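Local coordinates for protein SsfS6 (Streptomyces sp. SF2575, PDB 4G2T) that adopts the two-domain GT-B fold of the erythromycin biosynthesis protein CIII-like family and binds thymidine-5'-diphosphate through residues of both halves, at residues A[230-235]-A[267-272]; A[128-133]-A[150-155]; A[71-76]-A[101-106]; A[224-229]-A[263-268]. One frame throughout, in Å; residues are numbered along the deposited sequence. Where two conformers were deposited one is given.

Contact 1: residues A[230-235]-A[267-272]; sequences CLTFGT and VVAVSD. With TYD (thymidine-5'-diphosphate), chain B.
Leu231 and Val268 point the same way from two adjoining parallel strands, side by side, with Leu231 CD2 4.2 Å from Val268 CG2. On the other face Ala269 touches two partners with its methyl: CB is 3.7 Å from Thr232 CB and 3.4 Å from O4 of the thymidine-5'-diphosphate. OG1 of Thr232 sits opposite its own backbone N (chi1 175°), which turns it to Ala269 O, 2.9 Å away. Earlier along the strands the backbones are joined directly, Leu231 N reaching Val267 O at 2.7 Å. Beyond Ala269, at the C-terminal end of this Rossmann-like sheet, they part, and one water bridges Phe233 N, Gly234 O and Ala269 O while a second joins Gly234 O to Ser271 N. Gly234 has no side chain to crowd the diphosphate, and Thr235 N bonds to its O3B at 2.9 Å. The chemistry implies a division of labour: waters satisfy the parted backbones, while a main-chain N-H serves a phosphate oxygen.

Contact 2: residues A[128-133]-A[150-155]; sequences TETYSL and SIRLAS
Glu129 OE1 is gripped by Arg152 end-on, with NH1 at 2.8 Å and NH2 at 3.2 Å from that one oxygen, both bonds lying in the guanidinium plane. A third donor, Tyr131 N, reaches OE1 from above the carboxylate plane at 2.9 Å, so the oxygen is held from within its own turn as well as from across the contact. Glu129 folds back at chi2 (105°) to bring its carboxylate there, whereas Arg152 runs extended from CG to NE. Tyr131 tightens this side: its CD2 lies over one face of the guanidinium, 3.2 Å from NH2, with the two planes 42° apart. The type I turn from Glu129 to Ser132 leads out of the strand that begins at 125 in the N-terminal Rossmann-like sheet, and residues 150-155 form the loop after the adjacent parallel strand 146-149. Arg152 NE turns to a second acid, Glu330. Towards Ser155, which is partly exposed, the packing relaxes. The hydroxyls of Thr130 and Ser155 do not meet directly; a water bonds to each of them and accepts from Ile151 N and Arg152 NH1. The Tyr131 hydroxyl lies against the backbone of Ser155, OH to C 3.3 Å, and bonds weakly to Pro156 O.

Contact 3: residues A[71-76]-A[101-106]; sequences LDMPEV and RGYGRL
Val76 pushes its CG1 methyl into a groove on the helix carrying residues 101-106, bounded by Gly102 O at 3.2 Å, Leu106 N and the CB of Arg105. CG1 enters it by standing opposite its own backbone N (chi1 -168°). A second bump is Met73, modelled as selenomethionine. Its chain curls at chi2 and chi3, so that SE comes 3.9 Å from Leu106 CD2; Gly102, having no side chain, leaves room for CE to rest on its backbone, 4.1 Å from Gly102 C. The same curl sets CE over one face of the Tyr103 ring near its rim, while SE approaches obliquely in a Met-aromatic contact, 5.0 Å from the ring centroid. Leu106 fills the hollow between Met73 and Leu71, one methyl to each, its CD1 meeting Leu71 CD2 at 3.7 Å. At the polar margin Arg105 bends at chi3 (-63°) and gives two nitrogens to Val76 O, with NH2 at 2.9 Å and NE at 3.1 Å, both close to the guanidinium plane. The carbonyl near the C-terminal end of the short helix 73-77 is thereby bonded by a side chain of the long helix 92-121. That long helix leads into strand 125-129. Tyr103 touches Ile159 of helix 157-166 and meets the ring of Tyr131, its hydroxyl bonded to Glu330, and Leu71 N is held by Asn52.

Contact 4: residues A[224-229]-A[263-268]; sequences RKQPRL and GFEVVV
Arg228 pairs with Glu265, and Leu229 with Val266, at the start of two neighbouring parallel strands, 228-232 and 265-269, which helix 252-258 connects in a beta-alpha-beta crossover of the C-terminal Rossmann-like domain. Backbone bonds come first. Pro227 O accepts from Glu265 N at 2.9 Å, Glu265 O from Leu229 N at 2.7 Å and Leu229 O from Val267 N at 2.7 Å. Leu229 thus straddles its partner Val266, bonding the residues before and after it, and Glu265 straddles Arg228 in the same way, as parallel strands do. Charge comes next. The side chains of Arg228 and Glu265 lie alongside each other and point the same way, NE being 3.0 Å from Glu265 OE1. This oxygen is approached from well above the carboxylate plane, with the guanidinium turned 52° from it, so the salt bridge is not a flat one; a further bond from NH2 is weak. NH1 is bonded elsewhere, to Ala299 O, which fixes the far end of the arginine. Apolar packing occupies the opposite face, where Leu229 and Val266 run side by side, CD2 3.7 Å from CG1. Leu229 CD1 lies over the ring of Phe264, while Pro227 O is at its edge. Lighter contacts lie toward the exposed Gln226 and Pro227: Gln226 crosses Glu265 at about a right angle, with NE2 3.5 Å from CB, and Pro227 CB stands 3.7 Å from Phe264 CE1.

Following the chain from the N terminus, contact 3 closes first, joining the short helix 73-77 to the long helix 92-121. Contact 2 then closes a smaller loop, bringing together the ends of two adjacent parallel strands in the N-terminal sheet. The two loops follow in series without nesting, yet they touch where Tyr103 packs on Tyr131. In the C-terminal domain contact 4 opens before contact 1 and closes before it, so their loops interlock in parallel order rather than nest, both spanning helix 252-258. They share Val267 and Val268 and zip strands 228-232 and 265-269, contact 4 at their beginning and contact 1 at the end facing thymidine-5'-diphosphate. Contacts 3 and 4 lie on opposite sides of the chain's centre.

Contact 1: residues A[230-235]-A[267-272]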
loop_
_atom_site.group_PDB
_atom_site.type_symbol
_atom_site.label_atom_id
_atom_site.label_comp_id
_atom_site.label_asym_id
_atom_site.label_seq_id
_atom_site.Cartn_x
_atom_site.Cartn_y
_atom_site.Cartn_z
ATOM N N CYS A 230 7.175 13.365 -20.854
ATOM C CA CYS A 230 5.913 12.975 -20.239
ATOM C C CYS A 230 4.940 14.147 -20.191
ATOM O O CYS A 230 5.246 15.200 -19.633
ATOM C CB CYS A 230 6.135 12.423 -18.831
ATOM S SG CYS A 230 4.604 12.007 -17.966
ATOM N N LEU A 231 3.766 13.956 -20.779
ATOM C CA LEU A 231 2.748 14.998 -20.820
ATOM C C LEU A 231 1.548 14.611 -19.963
ATOM O O LEU A 231 0.839 13.656 -20.271
ATOM C CB LEU A 231 2.312 15.245 -22.265
ATOM C CG LEU A 231 1.236 16.307 -22.499
ATOM C CD1 LEU A 231 1.729 17.684 -22.081
ATOM C CD2 LEU A 231 0.797 16.306 -23.955
ATOM N N THR A 232 1.325 15.353 -18.884
ATOM C CA THR A 232 0.233 15.048 -17.966
ATOM C C THR A 232 -0.385 16.311 -17.376
ATOM O O THR A 232 0.319 17.266 -17.065
ATOM C CB THR A 232 0.703 14.128 -16.819
ATOM O OG1 THR A 232 -0.361 13.953 -15.874
ATOM C CG2 THR A 232 1.916 14.719 -16.111
ATOM N N PHE A 233 -1.706 16.314 -17.224
ATOM C CA PHE A 233 -2.401 17.461 -16.645
ATOM C C PHE A 233 -3.161 17.106 -15.368
ATOM O O PHE A 233 -3.953 17.901 -14.866
ATOM C CB PHE A 233 -3.340 18.108 -17.667
ATOM C CG PHE A 233 -2.645 19.018 -18.643
ATOM C CD1 PHE A 233 -1.361 19.476 -18.390
ATOM C CD2 PHE A 233 -3.277 19.424 -19.806
ATOM C CE1 PHE A 233 -0.719 20.314 -19.282
ATOM C CE2 PHE A 233 -2.639 20.263 -20.703
ATOM C CZ PHE A 233 -1.359 20.707 -20.440
ATOM N N GLY A 234 -2.912 15.911 -14.842
ATOM C CA GLY A 234 -3.506 15.502 -13.582
ATOM C C GLY A 234 -4.852 14.818 -13.721
ATOM O O GLY A 234 -5.143 14.198 -14.743
ATOM N N THR A 235 -5.677 14.938 -12.685
ATOM C CA THR A 235 -6.963 14.252 -12.641
ATOM C C THR A 235 -8.138 15.224 -12.687
ATOM O O THR A 235 -9.291 14.810 -12.808
ATOM C CB THR A 235 -7.090 13.395 -11.366
ATOM O OG1 THR A 235 -7.124 14.250 -10.216
ATOM C CG2 THR A 235 -5.912 12.440 -11.248
ATOM N N VAL A 267 5.011 10.547 -23.977
ATOM C CA VAL A 267 4.063 9.681 -23.295
ATOM C C VAL A 267 3.059 10.551 -22.549
ATOM O O VAL A 267 3.444 11.463 -21.818
ATOM C CB VAL A 267 4.769 8.750 -22.290
ATOM C CG1 VAL A 267 3.751 8.015 -21.432
ATOM C CG2 VAL A 267 5.674 7.766 -23.018
ATOM N N VAL A 268 1.775 10.275 -22.740
ATOM C CA VAL A 268 0.735 11.073 -22.103
ATOM C C VAL A 268 0.103 10.354 -20.913
ATOM O O VAL A 268 -0.609 9.363 -21.081
ATOM C CB VAL A 268 -0.366 11.471 -23.103
ATOM C CG1 VAL A 268 -1.395 12.362 -22.427
ATOM C CG2 VAL A 268 0.243 12.173 -24.305
ATOM N N ALA A 269 0.370 10.860 -19.714
ATOM C CA ALA A 269 -0.231 10.317 -18.504
ATOM C C ALA A 269 -1.571 10.995 -18.237
ATOM O O ALA A 269 -1.623 12.114 -17.731
ATOM C CB ALA A 269 0.703 10.489 -17.317
ATOM N N VAL A 270 -2.651 10.304 -18.583
ATOM C CA VAL A 270 -3.993 10.859 -18.465
ATOM C C VAL A 270 -4.969 9.707 -18.240
ATOM O O VAL A 270 -4.620 8.551 -18.469
ATOM C CB VAL A 270 -4.370 11.651 -19.740
ATOM C CG1 VAL A 270 -4.633 10.703 -20.901
ATOM C CG2 VAL A 270 -5.569 12.563 -19.494
ATOM N N SER A 271 -6.176 10.017 -17.774
ATOM C CA SER A 271 -7.195 8.999 -17.532
ATOM C C SER A 271 -7.421 8.121 -18.761
ATOM O O SER A 271 -7.414 8.610 -19.892
ATOM C CB SER A 271 -8.512 9.650 -17.104
ATOM O OG SER A 271 -9.514 8.673 -16.877
ATOM N N ASP A 272 -7.607 6.824 -18.530
ATOM C CA ASP A 272 -7.770 5.855 -19.611
ATOM C C ASP A 272 -8.963 6.173 -20.508
ATOM O O ASP A 272 -8.910 5.961 -21.721
ATOM C CB ASP A 272 -7.892 4.437 -19.049
ATOM C CG ASP A 272 -6.587 3.926 -18.468
ATOM O OD1 ASP A 272 -5.519 4.245 -19.032
ATOM O OD2 ASP A 272 -6.629 3.207 -17.448
HETATM P PA TYD B . -1.802 16.610 -8.779
HETATM O O1A TYD B . -0.386 16.586 -9.301
HETATM O O2A TYD B . -1.857 17.394 -7.488
HETATM O O3A TYD B . -2.717 17.266 -9.862
HETATM P PB TYD B . -4.258 17.370 -9.633
HETATM O O1B TYD B . -4.558 17.533 -8.162
HETATM O O2B TYD B . -4.769 18.573 -10.390
HETATM O O3B TYD B . -4.939 16.123 -10.146
HETATM O "O5'" TYD B . -2.301 15.154 -8.527
HETATM C "C5'" TYD B . -2.237 14.221 -9.540
HETATM C "C4'" TYD B . -1.771 12.928 -8.971
HETATM O "O4'" TYD B . -2.216 11.874 -9.757
HETATM C "C3'" TYD B . -0.266 12.881 -8.980
HETATM O "O3'" TYD B . 0.184 12.159 -7.897
HETATM C "C2'" TYD B . 0.132 12.229 -10.262
HETATM C "C1'" TYD B . -1.089 11.260 -10.473
HETATM N N1 TYD B . -1.333 10.727 -11.901
HETATM C C2 TYD B . -0.428 9.798 -12.547
HETATM O O2 TYD B . 0.569 9.410 -11.967
HETATM N N3 TYD B . -0.668 9.323 -13.858
HETATM C C4 TYD B . -1.806 9.747 -14.560
HETATM O O4 TYD B . -2.018 9.332 -15.703
HETATM C C5 TYD B . -2.746 10.700 -13.902
HETATM C C5M TYD B . -3.957 11.151 -14.646
HETATM C C6 TYD B . -2.517 11.167 -12.626
HETATM O O HOH W 1 -3.563 14.156 -17.463
HETATM O O HOH W 2 -6.518 12.521 -16.259
#

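Contact 2: residues A[128-133]-A[150-155]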
loop_
_atom_site.group_PDB
_atom_site.type_symbol
_atom_site.label_atom_id
_atom_site.label_comp_id
_atom_site.label_asym_id
_atom_site.label_seq_id
_atom_site.Cartn_x
_atom_site.Cartn_y
_atom_site.Cartn_z
ATOM N N THR A 128 -3.701 14.135 8.726
ATOM C CA THR A 128 -4.399 14.866 7.676
ATOM C C THR A 128 -3.469 15.843 6.965
ATOM O O THR A 128 -2.349 16.084 7.413
ATOM C CB THR A 128 -5.598 15.644 8.246
ATOM O OG1 THR A 128 -6.451 16.062 7.175
ATOM C CG2 THR A 128 -5.125 16.864 9.025
ATOM N N GLU A 129 -3.940 16.400 5.853
ATOM C CA GLU A 129 -3.164 17.390 5.116
ATOM C C GLU A 129 -3.530 18.805 5.554
ATOM O O GLU A 129 -4.437 18.996 6.365
ATOM C CB GLU A 129 -3.340 17.213 3.604
ATOM C CG GLU A 129 -4.757 17.415 3.105
ATOM C CD GLU A 129 -4.945 18.744 2.400
ATOM O OE1 GLU A 129 -3.969 19.520 2.318
ATOM O OE2 GLU A 129 -6.069 19.010 1.925
ATOM N N THR A 130 -2.820 19.791 5.014
ATOM C CA THR A 130 -2.930 21.174 5.473
ATOM C C THR A 130 -4.333 21.768 5.339
ATOM O O THR A 130 -4.813 22.447 6.248
ATOM C CB THR A 130 -1.927 22.090 4.741
ATOM O OG1 THR A 130 -0.622 21.498 4.771
ATOM C CG2 THR A 130 -1.872 23.460 5.402
ATOM N N TYR A 131 -4.991 21.509 4.214
ATOM C CA TYR A 131 -6.280 22.140 3.938
ATOM C C TYR A 131 -7.483 21.236 4.207
ATOM O O TYR A 131 -8.623 21.615 3.939
ATOM C CB TYR A 131 -6.317 22.686 2.507
ATOM C CG TYR A 131 -5.252 23.724 2.229
ATOM C CD1 TYR A 131 -4.708 24.483 3.258
ATOM C CD2 TYR A 131 -4.785 23.941 0.940
ATOM C CE1 TYR A 131 -3.731 25.428 3.010
ATOM C CE2 TYR A 131 -3.809 24.884 0.682
ATOM C CZ TYR A 131 -3.285 25.624 1.721
ATOM O OH TYR A 131 -2.313 26.565 1.470
ATOM N N SER A 132 -7.228 20.044 4.736
ATOM C CA SER A 132 -8.307 19.173 5.188
ATOM C C SER A 132 -8.604 19.455 6.655
ATOM O O SER A 132 -8.123 18.751 7.544
ATOM C CB SER A 132 -7.947 17.701 4.987
ATOM O OG SER A 132 -7.927 17.359 3.613
ATOM N N LEU A 133 -9.400 20.491 6.899
ATOM C CA LEU A 133 -9.649 20.980 8.252
ATOM C C LEU A 133 -10.610 20.108 9.055
ATOM O O LEU A 133 -10.852 20.371 10.233
ATOM C CB LEU A 133 -10.160 22.423 8.207
ATOM C CG LEU A 133 -9.200 23.449 7.602
ATOM C CD1 LEU A 133 -9.877 24.802 7.466
ATOM C CD2 LEU A 133 -7.939 23.559 8.446
ATOM N N SER A 150 2.211 18.553 5.110
ATOM C CA SER A 150 2.116 19.355 3.900
ATOM C C SER A 150 2.262 18.462 2.677
ATOM O O SER A 150 3.046 17.514 2.678
ATOM C CB SER A 150 3.186 20.446 3.883
ATOM O OG SER A 150 3.195 21.128 2.640
ATOM N N ILE A 151 1.496 18.766 1.635
ATOM C CA ILE A 151 1.553 18.000 0.398
ATOM C C ILE A 151 1.886 18.926 -0.766
ATOM O O ILE A 151 1.650 18.596 -1.930
ATOM C CB ILE A 151 0.223 17.271 0.130
ATOM C CG1 ILE A 151 -0.912 18.277 -0.078
ATOM C CG2 ILE A 151 -0.111 16.339 1.286
ATOM C CD1 ILE A 151 -2.257 17.635 -0.341
ATOM N N ARG A 152 2.443 20.088 -0.438
ATOM C CA ARG A 152 2.725 21.123 -1.426
ATOM C C ARG A 152 4.123 21.703 -1.230
ATOM O O ARG A 152 4.660 21.684 -0.122
ATOM C CB ARG A 152 1.684 22.239 -1.318
ATOM C CG ARG A 152 0.246 21.752 -1.417
ATOM C CD ARG A 152 -0.746 22.780 -0.902
ATOM N NE ARG A 152 -2.122 22.322 -1.073
ATOM C CZ ARG A 152 -2.771 21.562 -0.197
ATOM N NH1 ARG A 152 -2.173 21.176 0.921
ATOM N NH2 ARG A 152 -4.021 21.190 -0.436
ATOM N N LEU A 153 4.709 22.215 -2.309
ATOM C CA LEU A 153 5.987 22.916 -2.226
ATOM C C LEU A 153 5.843 24.149 -1.348
ATOM O O LEU A 153 6.743 24.494 -0.582
ATOM C CB LEU A 153 6.471 23.330 -3.616
ATOM C CG LEU A 153 7.286 22.319 -4.420
ATOM C CD1 LEU A 153 7.595 22.869 -5.803
ATOM C CD2 LEU A 153 8.571 21.976 -3.684
ATOM N N ALA A 154 4.696 24.809 -1.469
ATOM C CA ALA A 154 4.379 25.967 -0.649
ATOM C C ALA A 154 2.887 25.988 -0.347
ATOM O O ALA A 154 2.061 25.851 -1.250
ATOM C CB ALA A 154 4.799 27.247 -1.352
ATOM N N SER A 155 2.546 26.149 0.926
ATOM C CA SER A 155 1.151 26.199 1.340
ATOM C C SER A 155 0.801 27.582 1.871
ATOM O O SER A 155 1.065 27.884 3.035
ATOM C CB SER A 155 0.870 25.141 2.408
ATOM O OG SER A 155 1.191 23.842 1.937
HETATM O O HOH W 3 0.187 21.447 2.174
#

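Contact 3: residues A[71-76]-A[101-106]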
loop_
_atom_site.group_PDB
_atom_site.type_symbol
_atom_site.label_atom_id
_atom_site.label_comp_id
_atom_site.label_asym_id
_atom_site.label_seq_id
_atom_site.Cartn_x
_atom_site.Cartn_y
_atom_site.Cartn_z
ATOM N N LEU A 71 -18.103 13.453 -4.178
ATOM C CA LEU A 71 -17.987 14.900 -4.051
ATOM C C LEU A 71 -16.735 15.453 -4.725
ATOM O O LEU A 71 -15.667 14.844 -4.678
ATOM C CB LEU A 71 -17.990 15.288 -2.570
ATOM C CG LEU A 71 -17.886 16.768 -2.196
ATOM C CD1 LEU A 71 -19.108 17.532 -2.675
ATOM C CD2 LEU A 71 -17.705 16.924 -0.695
ATOM N N ASP A 72 -16.872 16.613 -5.359
ATOM C CA ASP A 72 -15.727 17.295 -5.943
ATOM C C ASP A 72 -15.665 18.731 -5.437
ATOM O O ASP A 72 -16.681 19.299 -5.039
ATOM C CB ASP A 72 -15.792 17.263 -7.471
ATOM C CG ASP A 72 -14.465 17.613 -8.118
ATOM O OD1 ASP A 72 -13.419 17.445 -7.456
ATOM O OD2 ASP A 72 -14.469 18.052 -9.286
HETATM N N MSE A 73 -14.467 19.305 -5.452
HETATM C CA MSE A 73 -14.240 20.658 -4.930
HETATM C C MSE A 73 -15.149 21.783 -5.467
HETATM O O MSE A 73 -15.596 22.621 -4.683
HETATM C CB MSE A 73 -12.764 21.057 -5.058
HETATM C CG MSE A 73 -11.864 20.456 -3.989
HETATM SE SE MSE A 73 -12.445 20.919 -2.185
HETATM C CE MSE A 73 -12.584 22.853 -2.392
ATOM N N PRO A 74 -15.413 21.820 -6.791
ATOM C CA PRO A 74 -16.268 22.894 -7.313
ATOM C C PRO A 74 -17.645 23.011 -6.654
ATOM O O PRO A 74 -18.158 24.124 -6.554
ATOM C CB PRO A 74 -16.421 22.524 -8.788
ATOM C CG PRO A 74 -15.166 21.826 -9.116
ATOM C CD PRO A 74 -14.811 21.036 -7.888
ATOM N N GLU A 75 -18.229 21.898 -6.218
ATOM C CA GLU A 75 -19.526 21.936 -5.544
ATOM C C GLU A 75 -19.453 22.802 -4.296
ATOM O O GLU A 75 -20.370 23.563 -3.993
ATOM C CB GLU A 75 -19.967 20.532 -5.130
ATOM C CG GLU A 75 -20.023 19.515 -6.249
ATOM C CD GLU A 75 -20.542 18.173 -5.771
ATOM O OE1 GLU A 75 -19.985 17.135 -6.185
ATOM O OE2 GLU A 75 -21.508 18.157 -4.978
ATOM N N VAL A 76 -18.347 22.672 -3.577
ATOM C CA VAL A 76 -18.174 23.332 -2.292
ATOM C C VAL A 76 -17.639 24.749 -2.460
ATOM O O VAL A 76 -17.961 25.645 -1.679
ATOM C CB VAL A 76 -17.207 22.535 -1.402
ATOM C CG1 VAL A 76 -17.252 23.054 0.012
ATOM C CG2 VAL A 76 -17.560 21.057 -1.434
ATOM N N ARG A 101 -12.034 29.366 1.961
ATOM C CA ARG A 101 -13.394 29.197 2.459
ATOM C C ARG A 101 -14.050 27.970 1.834
ATOM O O ARG A 101 -14.985 27.401 2.395
ATOM C CB ARG A 101 -14.234 30.450 2.196
ATOM C CG ARG A 101 -13.777 31.672 2.980
ATOM C CD ARG A 101 -14.771 32.818 2.867
ATOM N NE ARG A 101 -14.885 33.323 1.502
ATOM C CZ ARG A 101 -14.128 34.293 1.000
ATOM N NH1 ARG A 101 -13.197 34.865 1.751
ATOM N NH2 ARG A 101 -14.300 34.691 -0.253
ATOM N N GLY A 102 -13.550 27.565 0.670
ATOM C CA GLY A 102 -14.007 26.351 0.022
ATOM C C GLY A 102 -13.630 25.123 0.828
ATOM O O GLY A 102 -14.445 24.221 1.018
ATOM N N TYR A 103 -12.390 25.089 1.306
ATOM C CA TYR A 103 -11.926 23.989 2.145
ATOM C C TYR A 103 -12.658 23.978 3.481
ATOM O O TYR A 103 -12.897 22.919 4.060
ATOM C CB TYR A 103 -10.417 24.083 2.383
ATOM C CG TYR A 103 -9.578 23.762 1.169
ATOM C CD1 TYR A 103 -9.540 22.475 0.648
ATOM C CD2 TYR A 103 -8.810 24.741 0.552
ATOM C CE1 TYR A 103 -8.771 22.173 -0.459
ATOM C CE2 TYR A 103 -8.037 24.450 -0.556
ATOM C CZ TYR A 103 -8.021 23.165 -1.057
ATOM O OH TYR A 103 -7.252 22.869 -2.159
ATOM N N GLY A 104 -13.009 25.164 3.966
ATOM C CA GLY A 104 -13.732 25.292 5.216
ATOM C C GLY A 104 -15.119 24.688 5.128
ATOM O O GLY A 104 -15.567 24.002 6.046
ATOM N N ARG A 105 -15.799 24.937 4.014
ATOM C CA ARG A 105 -17.148 24.418 3.814
ATOM C C ARG A 105 -17.127 22.941 3.434
ATOM O O ARG A 105 -18.148 22.256 3.515
ATOM C CB ARG A 105 -17.889 25.238 2.757
ATOM C CG ARG A 105 -18.043 26.707 3.113
ATOM C CD ARG A 105 -18.944 27.423 2.125
ATOM N NE ARG A 105 -18.394 27.429 0.773
ATOM C CZ ARG A 105 -17.697 28.434 0.252
ATOM N NH1 ARG A 105 -17.465 29.524 0.972
ATOM N NH2 ARG A 105 -17.236 28.352 -0.988
ATOM N N LEU A 106 -15.962 22.456 3.015
ATOM C CA LEU A 106 -15.776 21.041 2.722
ATOM C C LEU A 106 -15.902 20.237 4.009
ATOM O O LEU A 106 -16.364 19.095 4.004
ATOM C CB LEU A 106 -14.405 20.804 2.083
ATOM C CG LEU A 106 -13.944 19.354 1.907
ATOM C CD1 LEU A 106 -14.903 18.582 1.016
ATOM C CD2 LEU A 106 -12.530 19.305 1.348
#

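Contact 4: residues A[224-229]-A[263-268]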
loop_
_atom_site.group_PDB
_atom_site.type_symbol
_atom_site.label_atom_id
_atom_site.label_comp_id
_atom_site.label_asym_id
_atom_site.label_seq_id
_atom_site.Cartn_x
_atom_site.Cartn_y
_atom_site.Cartn_z
ATOM N N ARG A 224 16.679 3.555 -23.898
ATOM C CA ARG A 224 16.047 4.709 -24.525
ATOM C C ARG A 224 17.014 5.406 -25.478
ATOM O O ARG A 224 18.037 5.941 -25.051
ATOM C CB ARG A 224 15.568 5.684 -23.446
ATOM C CG ARG A 224 14.899 6.932 -23.983
ATOM C CD ARG A 224 14.204 7.721 -22.882
ATOM N NE ARG A 224 15.136 8.400 -21.984
ATOM C CZ ARG A 224 15.489 7.945 -20.786
ATOM N NH1 ARG A 224 14.991 6.803 -20.333
ATOM N NH2 ARG A 224 16.340 8.634 -20.038
ATOM N N LYS A 225 16.688 5.401 -26.768
ATOM C CA LYS A 225 17.586 5.962 -27.777
ATOM C C LYS A 225 17.162 7.338 -28.298
ATOM O O LYS A 225 17.632 7.781 -29.347
ATOM C CB LYS A 225 17.789 4.985 -28.941
ATOM C CG LYS A 225 16.517 4.573 -29.667
ATOM C CD LYS A 225 16.851 3.784 -30.927
ATOM C CE LYS A 225 15.601 3.266 -31.620
ATOM N NZ LYS A 225 14.927 2.196 -30.833
ATOM N N GLN A 226 16.278 8.005 -27.560
ATOM C CA GLN A 226 15.900 9.387 -27.852
ATOM C C GLN A 226 15.160 9.992 -26.662
ATOM O O GLN A 226 14.424 9.289 -25.971
ATOM C CB GLN A 226 15.044 9.480 -29.122
ATOM C CG GLN A 226 13.693 8.794 -29.038
ATOM C CD GLN A 226 12.803 9.133 -30.219
ATOM O OE1 GLN A 226 13.028 10.122 -30.917
ATOM N NE2 GLN A 226 11.786 8.310 -30.449
ATOM N N PRO A 227 15.363 11.298 -26.413
ATOM C CA PRO A 227 14.749 12.005 -25.282
ATOM C C PRO A 227 13.242 11.774 -25.182
ATOM O O PRO A 227 12.512 12.036 -26.138
ATOM C CB PRO A 227 15.036 13.473 -25.598
ATOM C CG PRO A 227 16.308 13.435 -26.363
ATOM C CD PRO A 227 16.242 12.185 -27.198
ATOM N N ARG A 228 12.792 11.280 -24.033
ATOM C CA ARG A 228 11.378 10.990 -23.827
ATOM C C ARG A 228 10.710 12.046 -22.950
ATOM O O ARG A 228 11.243 12.431 -21.909
ATOM C CB ARG A 228 11.191 9.593 -23.226
ATOM C CG ARG A 228 9.741 9.141 -23.138
ATOM C CD ARG A 228 9.616 7.703 -22.643
ATOM N NE ARG A 228 10.152 6.733 -23.596
ATOM C CZ ARG A 228 11.090 5.838 -23.304
ATOM N NH1 ARG A 228 11.600 5.782 -22.082
ATOM N NH2 ARG A 228 11.515 4.994 -24.233
ATOM N N LEU A 229 9.540 12.512 -23.378
ATOM C CA LEU A 229 8.805 13.536 -22.643
ATOM C C LEU A 229 7.493 12.989 -22.088
ATOM O O LEU A 229 6.782 12.247 -22.765
ATOM C CB LEU A 229 8.543 14.754 -23.538
ATOM C CG LEU A 229 7.738 15.932 -22.974
ATOM C CD1 LEU A 229 8.271 17.248 -23.516
ATOM C CD2 LEU A 229 6.253 15.800 -23.297
ATOM N N GLY A 263 11.806 16.896 -31.338
ATOM C CA GLY A 263 12.794 15.855 -31.123
ATOM C C GLY A 263 12.529 15.084 -29.846
ATOM O O GLY A 263 13.443 14.833 -29.061
ATOM N N PHE A 264 11.271 14.706 -29.638
ATOM C CA PHE A 264 10.878 13.993 -28.429
ATOM C C PHE A 264 10.009 12.775 -28.715
ATOM O O PHE A 264 9.203 12.773 -29.645
ATOM C CB PHE A 264 10.123 14.923 -27.476
ATOM C CG PHE A 264 11.003 15.876 -26.722
ATOM C CD1 PHE A 264 11.840 15.417 -25.718
ATOM C CD2 PHE A 264 10.981 17.230 -27.003
ATOM C CE1 PHE A 264 12.648 16.291 -25.018
ATOM C CE2 PHE A 264 11.785 18.111 -26.304
ATOM C CZ PHE A 264 12.620 17.640 -25.311
ATOM N N GLU A 265 10.185 11.738 -27.904
ATOM C CA GLU A 265 9.233 10.641 -27.840
ATOM C C GLU A 265 8.326 10.947 -26.661
ATOM O O GLU A 265 8.794 11.055 -25.531
ATOM C CB GLU A 265 9.956 9.314 -27.619
ATOM C CG GLU A 265 9.034 8.111 -27.512
ATOM C CD GLU A 265 9.773 6.843 -27.134
ATOM O OE1 GLU A 265 10.845 6.944 -26.500
ATOM O OE2 GLU A 265 9.285 5.745 -27.474
ATOM N N VAL A 266 7.032 11.109 -26.908
ATOM C CA VAL A 266 6.145 11.575 -25.847
ATOM C C VAL A 266 5.200 10.510 -25.292
ATOM O O VAL A 266 4.669 9.677 -26.026
ATOM C CB VAL A 266 5.346 12.826 -26.274
ATOM C CG1 VAL A 266 6.287 13.994 -26.524
ATOM C CG2 VAL A 266 4.527 12.537 -27.509
ATOM N N VAL A 267 5.011 10.547 -23.977
ATOM C CA VAL A 267 4.063 9.681 -23.295
ATOM C C VAL A 267 3.059 10.551 -22.549
ATOM O O VAL A 267 3.444 11.463 -21.818
ATOM C CB VAL A 267 4.769 8.750 -22.290
ATOM C CG1 VAL A 267 3.751 8.015 -21.432
ATOM C CG2 VAL A 267 5.674 7.766 -23.018
ATOM N N VAL A 268 1.775 10.275 -22.740
ATOM C CA VAL A 268 0.735 11.073 -22.103
ATOM C C VAL A 268 0.103 10.354 -20.913
ATOM O O VAL A 268 -0.609 9.363 -21.081
ATOM C CB VAL A 268 -0.366 11.471 -23.103
ATOM C CG1 VAL A 268 -1.395 12.362 -22.427
ATOM C CG2 VAL A 268 0.243 12.173 -24.305
#